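Local atomic coordinates of alpha-L-arabinofuranosidase B (Aspergillus kawachii, PDB entry 6SXT), a protein that hydrolyses terminal non-reducing alpha-L-arabinofuranosyl residues from arabinoxylan, L-arabinan and arabinogalactan, helping to break down plant hemicellulose. Residues 393-405 with 408-422. Residues are numbered along the deposited sequence; the frame is centred on the assembly and turned at random.
Sequences TPGSYIRHYNFEL and NANDGTKQFHEDATF. With NAG (2-acetamido-2-deoxy-beta-D-glucopyranose), chain B; SO4 (sulfate ion), chain F; EDO (1,2-ethanediol), chain C.
With chi1 at 65°, CG of Arg-399 sits between its own backbone N and carbonyl carbon, and further bends at chi2 and chi3 curl the chain alongside Asp-419 and bring its guanidinium between that carboxylate and the amide of Asn-408. Arg-399 NH2 makes a nearly straight salt bridge to Asp-419 OD2 (2.8 Å), in the guanidinium plane and on the anti lone pair of the carboxylate, while NH1 of the same arginine gives a hydrogen bond to Asn-408 OD1 (2.9 Å). The Phe-416 ring, turned 72° to the guanidinium, brings its CD2 over one face of that group, 3.7 Å from Arg-399 NH1. Three polar groups thus fix the rotation of one arginine, as NE also bonds to His-400 O from above the carbonyl plane. The setting is the beta-trefoil arabinose-binding domain, where the hairpin of strands 396-401 and 404-409 is followed by helix 414-419, crossing the first strand at 100°. Antiparallel pairing joins Tyr-397 to Asn-408 through N to O (2.9 Å) and the reciprocal bond. At the helix end, Asp-419 O accepts from His-400 N (2.9 Å), and Asp-419 CA makes a CH-pi contact over the His-400 ring, 4.1 Å from its centroid. His-400 and Asp-419 both bind substrate; Gln-415 NE2 gives a hydrogen bond to Asp-419 OD1 (2.9 Å) from above the carboxylate plane, and Ser-439 bonds to NE2 of the histidine.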
loop_
_atom_site.group_PDB
_atom_site.type_symbol
_atom_site.label_atom_id
_atom_site.label_comp_id
_atom_site.label_asym_id
_atom_site.label_seq_id
_atom_site.Cartn_x
_atom_site.Cartn_y
_atom_site.Cartn_z
ATOM N N THR A 393 -11.662 20.462 22.619
ATOM C CA THR A 393 -12.594 19.324 22.425
ATOM C C THR A 393 -11.861 17.997 22.628
ATOM O O THR A 393 -11.538 17.305 21.667
ATOM C CB THR A 393 -13.341 19.427 21.101
ATOM O OG1 THR A 393 -13.897 20.714 20.868
ATOM C CG2 THR A 393 -14.438 18.418 21.003
ATOM N N PRO A 394 -11.553 17.616 23.874
ATOM C CA PRO A 394 -10.852 16.378 24.151
ATOM C C PRO A 394 -11.671 15.205 23.612
ATOM O O PRO A 394 -12.906 15.262 23.533
ATOM C CB PRO A 394 -10.725 16.252 25.653
ATOM C CG PRO A 394 -11.142 17.613 26.192
ATOM C CD PRO A 394 -11.830 18.388 25.104
ATOM N N GLY A 395 -10.952 14.179 23.129
ATOM C CA GLY A 395 -11.619 13.036 22.498
ATOM C C GLY A 395 -11.865 13.206 21.030
ATOM O O GLY A 395 -12.297 12.221 20.389
ATOM N N SER A 396 -11.622 14.394 20.496
ATOM C CA SER A 396 -11.762 14.706 19.059
ATOM C C SER A 396 -10.367 14.908 18.466
ATOM O O SER A 396 -9.509 15.466 19.135
ATOM C CB SER A 396 -12.668 15.842 18.786
ATOM O OG SER A 396 -13.993 15.433 19.119
ATOM N N TYR A 397 -10.194 14.389 17.243
ATOM C CA TYR A 397 -8.894 14.386 16.551
ATOM C C TYR A 397 -9.068 14.894 15.136
ATOM O O TYR A 397 -10.085 14.754 14.515
ATOM C CB TYR A 397 -8.329 12.964 16.498
ATOM C CG TYR A 397 -8.083 12.325 17.826
ATOM C CD1 TYR A 397 -9.136 11.739 18.516
ATOM C CD2 TYR A 397 -6.825 12.311 18.408
ATOM C CE1 TYR A 397 -8.940 11.149 19.743
ATOM C CE2 TYR A 397 -6.608 11.699 19.631
ATOM C CZ TYR A 397 -7.673 11.117 20.285
ATOM O OH TYR A 397 -7.441 10.521 21.492
ATOM N N ILE A 398 -7.983 15.436 14.591
ATOM C CA ILE A 398 -7.884 15.784 13.164
ATOM C C ILE A 398 -7.920 14.473 12.363
ATOM O O ILE A 398 -7.119 13.572 12.647
ATOM C CB ILE A 398 -6.615 16.591 12.857
ATOM C CG1 ILE A 398 -6.558 17.868 13.720
ATOM C CG2 ILE A 398 -6.605 16.880 11.368
ATOM C CD1 ILE A 398 -5.400 18.787 13.417
ATOM N N ARG A 399 -8.863 14.382 11.442
ATOM C CA ARG A 399 -9.014 13.196 10.564
ATOM C C ARG A 399 -9.301 13.703 9.172
ATOM O O ARG A 399 -9.922 14.764 8.971
ATOM C CB ARG A 399 -10.080 12.243 11.105
ATOM C CG ARG A 399 -11.502 12.815 11.108
ATOM C CD ARG A 399 -12.264 12.659 9.816
ATOM N NE ARG A 399 -12.544 11.282 9.493
ATOM C CZ ARG A 399 -13.462 10.527 10.068
ATOM N NH1 ARG A 399 -14.341 11.051 10.925
ATOM N NH2 ARG A 399 -13.528 9.230 9.823
ATOM N N HIS A 400 -8.895 12.948 8.166
ATOM C CA HIS A 400 -9.317 13.272 6.802
ATOM C C HIS A 400 -10.622 12.546 6.463
ATOM O O HIS A 400 -10.871 11.402 6.918
ATOM C CB HIS A 400 -8.173 13.046 5.790
ATOM C CG HIS A 400 -7.715 11.629 5.628
ATOM N ND1 HIS A 400 -8.391 10.747 4.818
ATOM C CD2 HIS A 400 -6.606 11.026 6.081
ATOM C CE1 HIS A 400 -7.710 9.606 4.809
ATOM N NE2 HIS A 400 -6.633 9.740 5.623
ATOM N N TYR A 401 -11.414 13.189 5.619
ATOM C CA TYR A 401 -12.723 12.704 5.159
ATOM C C TYR A 401 -13.027 13.411 3.854
ATOM O O TYR A 401 -13.060 14.659 3.792
ATOM C CB TYR A 401 -13.799 13.034 6.212
ATOM C CG TYR A 401 -15.092 12.359 5.892
ATOM C CD1 TYR A 401 -16.007 12.929 5.035
ATOM C CD2 TYR A 401 -15.358 11.116 6.428
ATOM C CE1 TYR A 401 -17.191 12.269 4.737
ATOM C CE2 TYR A 401 -16.533 10.450 6.141
ATOM C CZ TYR A 401 -17.444 11.042 5.295
ATOM O OH TYR A 401 -18.588 10.380 4.992
ATOM N N ASN A 402 -13.170 12.643 2.776
ATOM C CA ASN A 402 -13.216 13.222 1.422
ATOM C C ASN A 402 -11.988 14.118 1.217
ATOM O O ASN A 402 -12.034 15.110 0.487
ATOM C CB ASN A 402 -14.504 14.028 1.176
ATOM C CG ASN A 402 -15.688 13.134 0.887
ATOM O OD1 ASN A 402 -15.519 12.038 0.346
ATOM N ND2 ASN A 402 -16.881 13.568 1.301
ATOM N N PHE A 403 -10.873 13.790 1.900
ATOM C CA PHE A 403 -9.572 14.490 1.795
ATOM C C PHE A 403 -9.603 15.927 2.335
ATOM O O PHE A 403 -8.611 16.652 2.195
ATOM C CB PHE A 403 -9.036 14.481 0.358
ATOM C CG PHE A 403 -8.869 13.078 -0.186
ATOM C CD1 PHE A 403 -8.195 12.109 0.540
ATOM C CD2 PHE A 403 -9.457 12.727 -1.367
ATOM C CE1 PHE A 403 -8.064 10.815 0.036
ATOM C CE2 PHE A 403 -9.270 11.457 -1.899
ATOM C CZ PHE A 403 -8.624 10.511 -1.166
ATOM N N GLU A 404 -10.660 16.275 3.074
ATOM C CA GLU A 404 -10.649 17.500 3.906
ATOM C C GLU A 404 -10.325 17.096 5.346
ATOM O O GLU A 404 -10.740 16.007 5.819
ATOM C CB GLU A 404 -12.002 18.222 3.845
ATOM C CG GLU A 404 -11.944 19.534 4.632
ATOM C CD GLU A 404 -13.158 20.439 4.429
ATOM O OE1 GLU A 404 -13.959 20.123 3.522
ATOM O OE2 GLU A 404 -13.246 21.490 5.151
ATOM N N LEU A 405 -9.587 17.934 6.064
ATOM C CA LEU A 405 -9.287 17.664 7.484
ATOM C C LEU A 405 -10.442 18.210 8.344
ATOM O O LEU A 405 -10.749 19.422 8.243
ATOM C CB LEU A 405 -7.978 18.272 7.948
ATOM C CG LEU A 405 -6.743 17.799 7.147
ATOM C CD1 LEU A 405 -5.501 18.218 7.860
ATOM C CD2 LEU A 405 -6.755 16.298 6.930
ATOM N N ASN A 408 -13.190 15.523 14.429
ATOM C CA ASN A 408 -14.285 14.589 14.723
ATOM C C ASN A 408 -13.934 13.764 15.935
ATOM O O ASN A 408 -12.729 13.508 16.248
ATOM C CB ASN A 408 -14.636 13.678 13.536
ATOM C CG ASN A 408 -15.202 14.334 12.307
ATOM O OD1 ASN A 408 -15.051 13.819 11.189
ATOM N ND2 ASN A 408 -15.930 15.454 12.408
ATOM N N ALA A 409 -14.954 13.312 16.650
ATOM C CA ALA A 409 -14.767 12.467 17.820
ATOM C C ALA A 409 -14.303 11.059 17.387
ATOM O O ALA A 409 -14.914 10.476 16.487
ATOM C CB ALA A 409 -16.054 12.381 18.616
ATOM N N ASN A 410 -13.339 10.542 18.105
ATOM C CA ASN A 410 -12.885 9.137 17.941
ATOM C C ASN A 410 -14.066 8.222 18.266
ATOM O O ASN A 410 -14.534 8.278 19.389
ATOM C CB ASN A 410 -11.725 8.872 18.853
ATOM C CG ASN A 410 -11.171 7.457 18.771
ATOM O OD1 ASN A 410 -11.528 6.712 17.877
ATOM N ND2 ASN A 410 -10.334 7.137 19.736
ATOM N N ASP A 411 -14.510 7.420 17.303
ATOM C CA ASP A 411 -15.627 6.454 17.447
ATOM C C ASP A 411 -15.083 5.029 17.667
ATOM O O ASP A 411 -15.898 4.121 17.697
ATOM C CB ASP A 411 -16.534 6.653 16.257
ATOM C CG ASP A 411 -15.916 6.148 14.954
ATOM O OD1 ASP A 411 -14.772 5.622 15.030
ATOM O OD2 ASP A 411 -16.514 6.408 13.910
ATOM N N GLY A 412 -13.785 4.862 17.910
ATOM C CA GLY A 412 -13.081 3.617 18.274
ATOM C C GLY A 412 -12.884 2.698 17.061
ATOM O O GLY A 412 -12.313 1.650 17.239
ATOM N N THR A 413 -13.355 3.078 15.899
ATOM C CA THR A 413 -13.271 2.246 14.661
ATOM C C THR A 413 -11.863 2.249 14.031
ATOM O O THR A 413 -11.173 3.290 14.013
ATOM C CB THR A 413 -14.277 2.663 13.606
ATOM O OG1 THR A 413 -14.087 3.954 13.073
ATOM C CG2 THR A 413 -15.716 2.604 14.112
ATOM N N LYS A 414 -11.536 1.118 13.401
ATOM C CA LYS A 414 -10.344 1.032 12.506
ATOM C C LYS A 414 -10.373 2.184 11.505
ATOM O O LYS A 414 -9.330 2.848 11.292
ATOM C CB LYS A 414 -10.335 -0.340 11.827
ATOM C CG LYS A 414 -9.250 -0.464 10.760
ATOM C CD LYS A 414 -9.289 -1.826 10.110
ATOM C CE LYS A 414 -8.346 -1.865 8.895
ATOM N NZ LYS A 414 -8.110 -3.271 8.631
ATOM N N GLN A 415 -11.459 2.459 10.821
ATOM C CA GLN A 415 -11.487 3.507 9.804
ATOM C C GLN A 415 -11.129 4.897 10.384
ATOM O O GLN A 415 -10.294 5.627 9.819
ATOM C CB GLN A 415 -12.841 3.583 9.114
ATOM C CG GLN A 415 -12.790 4.373 7.831
ATOM C CD GLN A 415 -11.773 3.800 6.863
ATOM O OE1 GLN A 415 -11.859 2.646 6.447
ATOM N NE2 GLN A 415 -10.753 4.575 6.524
ATOM N N PHE A 416 -11.739 5.294 11.494
ATOM C CA PHE A 416 -11.380 6.570 12.132
ATOM C C PHE A 416 -9.896 6.594 12.482
ATOM O O PHE A 416 -9.199 7.569 12.190
ATOM C CB PHE A 416 -12.209 6.778 13.411
ATOM C CG PHE A 416 -11.945 8.120 14.025
ATOM C CD1 PHE A 416 -10.832 8.361 14.788
ATOM C CD2 PHE A 416 -12.795 9.169 13.692
ATOM C CE1 PHE A 416 -10.594 9.632 15.287
ATOM C CE2 PHE A 416 -12.544 10.444 14.163
ATOM C CZ PHE A 416 -11.453 10.643 14.961
ATOM N N HIS A 417 -9.403 5.549 13.117
ATOM C CA HIS A 417 -7.992 5.451 13.542
ATOM C C HIS A 417 -7.088 5.728 12.337
ATOM O O HIS A 417 -6.128 6.522 12.453
ATOM C CB HIS A 417 -7.661 4.095 14.143
ATOM C CG HIS A 417 -8.334 3.818 15.456
ATOM N ND1 HIS A 417 -8.298 2.559 16.012
ATOM C CD2 HIS A 417 -9.053 4.605 16.294
ATOM C CE1 HIS A 417 -8.928 2.576 17.190
ATOM N NE2 HIS A 417 -9.414 3.788 17.389
ATOM N N GLU A 418 -7.386 5.049 11.240
ATOM C CA GLU A 418 -6.543 5.185 10.014
ATOM C C GLU A 418 -6.626 6.598 9.453
ATOM O O GLU A 418 -5.570 7.171 9.065
ATOM C CB GLU A 418 -6.958 4.160 8.957
ATOM C CG GLU A 418 -6.670 2.728 9.403
ATOM C CD GLU A 418 -6.826 1.624 8.368
ATOM O OE1 GLU A 418 -7.519 1.817 7.387
ATOM O OE2 GLU A 418 -6.292 0.546 8.639
ATOM N N ASP A 419 -7.836 7.194 9.450
ATOM C CA ASP A 419 -8.080 8.537 8.882
ATOM C C ASP A 419 -7.462 9.612 9.790
ATOM O O ASP A 419 -7.342 10.763 9.353
ATOM C CB ASP A 419 -9.597 8.817 8.848
ATOM C CG ASP A 419 -10.466 8.018 7.885
ATOM O OD1 ASP A 419 -9.892 7.316 6.980
ATOM O OD2 ASP A 419 -11.765 8.171 7.985
ATOM N N ALA A 420 -7.089 9.264 11.017
ATOM C CA ALA A 420 -6.607 10.229 12.043
ATOM C C ALA A 420 -5.130 10.030 12.379
ATOM O O ALA A 420 -4.641 10.579 13.359
ATOM C CB ALA A 420 -7.466 10.121 13.293
ATOM N N THR A 421 -4.393 9.225 11.596
ATOM C CA THR A 421 -2.977 8.955 11.899
ATOM C C THR A 421 -2.097 9.632 10.860
ATOM O O THR A 421 -2.338 9.470 9.654
ATOM C CB THR A 421 -2.733 7.446 11.963
ATOM O OG1 THR A 421 -3.553 6.880 12.979
ATOM C CG2 THR A 421 -1.309 7.106 12.292
ATOM N N PHE A 422 -1.113 10.360 11.340
ATOM C CA PHE A 422 -0.210 11.150 10.467
ATOM C C PHE A 422 1.207 10.906 10.919
ATOM O O PHE A 422 1.538 10.841 12.120
ATOM C CB PHE A 422 -0.591 12.629 10.509
ATOM C CG PHE A 422 -1.980 12.863 9.981
ATOM C CD1 PHE A 422 -2.259 13.072 8.641
ATOM C CD2 PHE A 422 -3.049 12.809 10.861
ATOM C CE1 PHE A 422 -3.547 13.225 8.165
ATOM C CE2 PHE A 422 -4.339 12.993 10.399
ATOM C CZ PHE A 422 -4.609 13.159 9.057
HETATM C C1 NAG B . -16.191 -2.863 11.821
HETATM C C2 NAG B . -15.988 -1.866 12.978
HETATM C C3 NAG B . -17.348 -1.532 13.639
HETATM C C4 NAG B . -18.266 -0.961 12.580
HETATM C C5 NAG B . -18.359 -1.918 11.373
HETATM C C6 NAG B . -19.123 -1.269 10.227
HETATM C C7 NAG B . -13.823 -1.810 14.065
HETATM C C8 NAG B . -12.982 -2.434 15.091
HETATM N N2 NAG B . -15.030 -2.343 13.902
HETATM O O3 NAG B . -17.154 -0.530 14.645
HETATM O O4 NAG B . -19.546 -0.655 13.195
HETATM O O5 NAG B . -17.048 -2.300 10.849
HETATM O O6 NAG B . -18.805 -1.940 8.984
HETATM O O7 NAG B . -13.492 -0.897 13.299
HETATM S S SO4 F . -18.169 14.795 15.764
HETATM O O1 SO4 F . -18.056 14.947 17.174
HETATM O O2 SO4 F . -17.747 15.947 15.073
HETATM O O3 SO4 F . -19.532 14.625 15.392
HETATM O O4 SO4 F . -17.398 13.616 15.348
HETATM C C1 EDO C . -14.998 4.566 21.858
HETATM O O1 EDO C . -16.165 4.746 21.102
HETATM C C2 EDO C . -14.289 5.844 22.067
HETATM O O2 EDO C . -13.019 5.670 22.652
HETATM O O HOH W 1 -13.877 10.023 21.633
HETATM O O HOH W 2 -9.566 8.809 22.096
HETATM O O HOH W 3 -5.019 13.183 14.117
HETATM O O HOH W 4 -15.316 7.215 10.993
HETATM O O HOH W 5 -4.228 9.040 7.704
#